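Local coordinates for envelope glycoprotein (Bourbon virus, PDB 5ZKX) that probably drives fusion of the viral envelope with a host-cell membrane and is in its trimeric postfusion form, at residues Ser140-Val145 / Asp185-Tyr190. Numbering follows the deposited sequence.
Sequences SWRCGV and DGEFSY
Arg142 and Glu187 join the two segments through their side chains alone. Residues 140-145 are part of the long strand 134-148. Residues 185-190 form a tight reversal: a type II' turn from Asp185 to Phe188 ends strand 182-185 and starts strand 188-192. Gly186 takes a positive phi, as the second residue of a type II' turn does. Two backbone bonds close the hairpin: Asp185 N to Phe188 O, 2.9 Å, and Phe188 N to Asp185 O, 3.0 Å. The two segments do not pair with each other. Strand 44-58 lies between them in the antiparallel sheet, with Arg142 bonded through its backbone to Ala50 and Glu187 to Arg49. The contact therefore reaches across one intervening strand.

Arg142 NH1 donates to Glu187 OE2 at 2.5 Å in a salt bridge, with an N-H...O angle of 145°. The distance is short, and its exact value carries little weight at this resolution. OE2 lies at the guanidinium edge, within its plane, and accepts through its syn lone pair. The two planar groups are nearly perpendicular, 87° apart, so this is a single-point bridge and not a side-by-side, two-bond pair. Glu187 OE1 stays 3.8 Å from Arg142 NH1. The carboxylate arrives at the end of a chain extended beyond CG. The bend of Arg142 at chi3 (-51°) turns the guanidinium edge toward it. Leu434 of helix 422-437 touches both side chains.

NE and NH2 have other partners: NE forms a salt bridge with Glu122 OE2, and NH2 bonds the carbonyl oxygen of Ser430. The buried arginine thus meets two carboxylates, which probably stabilise its positive charge. Its guanidinium links the hairpin turn, the Glu122 region and helix 422-437 over one face of the sheet.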
ATOM      1  N   SER A 140      40.783   9.899  13.752  1.00 22.00           N
ATOM      2  CA  SER A 140      40.077   8.689  13.354  1.00 21.00           C
ATOM      3  C   SER A 140      39.245   8.967  12.110  1.00 21.76           C
ATOM      4  O   SER A 140      38.583  10.003  12.019  1.00 24.24           O
ATOM      5  CB  SER A 140      39.176   8.181  14.480  1.00 21.03           C
ATOM      6  OG  SER A 140      38.852   6.814  14.301  1.00 27.14           O
ATOM      7  N   TRP A 141      39.270   8.035  11.161  1.00 26.64           N
ATOM      8  CA  TRP A 141      38.652   8.228   9.856  1.00 26.63           C
ATOM      9  C   TRP A 141      37.459   7.301   9.666  1.00 23.22           C
ATOM     10  O   TRP A 141      37.369   6.233  10.278  1.00 22.26           O
ATOM     11  CB  TRP A 141      39.660   7.984   8.727  1.00 24.94           C
ATOM     12  CG  TRP A 141      40.713   9.034   8.625  1.00 26.48           C
ATOM     13  CD1 TRP A 141      41.844   9.135   9.380  1.00 24.75           C
ATOM     14  CD2 TRP A 141      40.736  10.140   7.715  1.00 24.71           C
ATOM     15  NE1 TRP A 141      42.570  10.236   8.997  1.00 25.61           N
ATOM     16  CE2 TRP A 141      41.911  10.870   7.976  1.00 24.30           C
ATOM     17  CE3 TRP A 141      39.876  10.583   6.705  1.00 24.89           C
ATOM     18  CZ2 TRP A 141      42.249  12.018   7.264  1.00 25.14           C
ATOM     19  CZ3 TRP A 141      40.214  11.724   5.999  1.00 24.92           C
ATOM     20  CH2 TRP A 141      41.389  12.428   6.282  1.00 25.83           C
ATOM     21  N   ARG A 142      36.540   7.731   8.805  1.00 24.01           N
ATOM     22  CA  ARG A 142      35.413   6.920   8.375  1.00 21.81           C
ATOM     23  C   ARG A 142      35.260   7.069   6.868  1.00 22.56           C
ATOM     24  O   ARG A 142      35.564   8.121   6.302  1.00 25.17           O
ATOM     25  CB  ARG A 142      34.109   7.318   9.087  1.00 20.40           C
ATOM     26  CG  ARG A 142      33.453   8.585   8.542  1.00 19.98           C
ATOM     27  CD  ARG A 142      32.314   9.057   9.432  1.00 19.34           C
ATOM     28  NE  ARG A 142      31.363   7.990   9.735  1.00 22.44           N
ATOM     29  CZ  ARG A 142      30.151   7.896   9.197  1.00 20.20           C
ATOM     30  NH1 ARG A 142      29.736   8.806   8.327  1.00 20.30           N
ATOM     31  NH2 ARG A 142      29.355   6.892   9.529  1.00 23.29           N
ATOM     32  N   CYS A 143      34.809   5.999   6.218  1.00 31.85           N
ATOM     33  CA  CYS A 143      34.579   6.046   4.781  1.00 30.22           C
ATOM     34  C   CYS A 143      33.698   4.878   4.369  1.00 28.86           C
ATOM     35  O   CYS A 143      33.636   3.846   5.043  1.00 26.70           O
ATOM     36  CB  CYS A 143      35.893   6.026   3.992  1.00 29.34           C
ATOM     37  SG  CYS A 143      36.821   4.484   4.095  1.00 32.53           S
ATOM     38  N   GLY A 144      33.022   5.057   3.242  1.00 24.15           N
ATOM     39  CA  GLY A 144      32.190   4.010   2.683  1.00 22.57           C
ATOM     40  C   GLY A 144      31.890   4.308   1.235  1.00 23.87           C
ATOM     41  O   GLY A 144      32.019   5.448   0.776  1.00 22.04           O
ATOM     42  N   VAL A 145      31.487   3.263   0.512  1.00 30.77           N
ATOM     43  CA  VAL A 145      31.182   3.371  -0.910  1.00 30.03           C
ATOM     44  C   VAL A 145      30.155   2.305  -1.264  1.00 33.42           C
ATOM     45  O   VAL A 145      30.065   1.261  -0.609  1.00 28.72           O
ATOM     46  CB  VAL A 145      32.461   3.240  -1.775  1.00 32.18           C
ATOM     47  CG1 VAL A 145      32.941   1.794  -1.819  1.00 29.62           C
ATOM     48  CG2 VAL A 145      32.229   3.787  -3.181  1.00 27.04           C
ATOM     49  N   ASP A 185      27.549  16.637  -0.983  1.00 24.52           N
ATOM     50  CA  ASP A 185      26.710  17.153   0.101  1.00 28.32           C
ATOM     51  C   ASP A 185      27.324  16.698   1.422  1.00 26.50           C
ATOM     52  O   ASP A 185      27.139  15.549   1.832  1.00 27.24           O
ATOM     53  CB  ASP A 185      25.267  16.679  -0.031  1.00 30.79           C
ATOM     54  CG  ASP A 185      24.296  17.505   0.805  1.00 32.56           C
ATOM     55  OD1 ASP A 185      24.737  18.170   1.765  1.00 35.21           O
ATOM     56  OD2 ASP A 185      23.084  17.485   0.502  1.00 32.68           O
ATOM     57  N   GLY A 186      28.043  17.601   2.078  1.00 24.01           N
ATOM     58  CA  GLY A 186      28.644  17.277   3.362  1.00 22.51           C
ATOM     59  C   GLY A 186      29.667  16.169   3.227  1.00 23.03           C
ATOM     60  O   GLY A 186      30.670  16.301   2.517  1.00 29.62           O
ATOM     61  N   GLU A 187      29.416  15.053   3.916  1.00 28.79           N
ATOM     62  CA  GLU A 187      30.320  13.908   3.877  1.00 27.83           C
ATOM     63  C   GLU A 187      30.250  13.156   2.558  1.00 29.05           C
ATOM     64  O   GLU A 187      31.218  12.482   2.191  1.00 29.11           O
ATOM     65  CB  GLU A 187      29.988  12.932   5.008  1.00 28.78           C
ATOM     66  CG  GLU A 187      30.774  13.131   6.285  1.00 31.94           C
ATOM     67  CD  GLU A 187      30.345  12.173   7.386  1.00 32.90           C
ATOM     68  OE1 GLU A 187      29.891  12.646   8.450  1.00 33.41           O
ATOM     69  OE2 GLU A 187      30.460  10.946   7.190  1.00 35.02           O
ATOM     70  N   PHE A 188      29.134  13.249   1.847  1.00 25.75           N
ATOM     71  CA  PHE A 188      28.829  12.333   0.762  1.00 21.10           C
ATOM     72  C   PHE A 188      29.122  12.959  -0.592  1.00 21.55           C
ATOM     73  O   PHE A 188      29.009  14.173  -0.780  1.00 26.59           O
ATOM     74  CB  PHE A 188      27.364  11.898   0.821  1.00 20.99           C
ATOM     75  CG  PHE A 188      27.006  11.135   2.066  1.00 23.43           C
ATOM     76  CD1 PHE A 188      26.956   9.752   2.057  1.00 22.72           C
ATOM     77  CD2 PHE A 188      26.713  11.800   3.244  1.00 24.58           C
ATOM     78  CE1 PHE A 188      26.625   9.050   3.198  1.00 23.37           C
ATOM     79  CE2 PHE A 188      26.383  11.103   4.386  1.00 22.43           C
ATOM     80  CZ  PHE A 188      26.340   9.729   4.364  1.00 22.22           C
ATOM     81  N   SER A 189      29.506  12.107  -1.536  1.00 20.70           N
ATOM     82  CA  SER A 189      29.652  12.471  -2.935  1.00 25.16           C
ATOM     83  C   SER A 189      28.863  11.478  -3.773  1.00 25.75           C
ATOM     84  O   SER A 189      28.890  10.270  -3.514  1.00 18.72           O
ATOM     85  CB  SER A 189      31.126  12.487  -3.369  1.00 25.63           C
ATOM     86  OG  SER A 189      31.795  13.632  -2.869  1.00 25.70           O
ATOM     87  N   TYR A 190      28.153  11.992  -4.773  1.00 25.00           N
ATOM     88  CA  TYR A 190      27.276  11.189  -5.610  1.00 20.25           C
ATOM     89  C   TYR A 190      27.689  11.334  -7.065  1.00 20.63           C
ATOM     90  O   TYR A 190      27.872  12.453  -7.554  1.00 19.67           O
ATOM     91  CB  TYR A 190      25.819  11.605  -5.440  1.00 17.11           C
ATOM     92  CG  TYR A 190      25.360  11.706  -4.005  1.00 18.48           C
ATOM     93  CD1 TYR A 190      24.697  10.654  -3.396  1.00 17.26           C
ATOM     94  CD2 TYR A 190      25.578  12.860  -3.265  1.00 17.99           C
ATOM     95  CE1 TYR A 190      24.268  10.745  -2.091  1.00 18.27           C
ATOM     96  CE2 TYR A 190      25.154  12.959  -1.962  1.00 18.83           C
ATOM     97  CZ  TYR A 190      24.500  11.897  -1.379  1.00 17.54           C
ATOM     98  OH  TYR A 190      24.071  11.990  -0.075  1.00 22.66           O
TER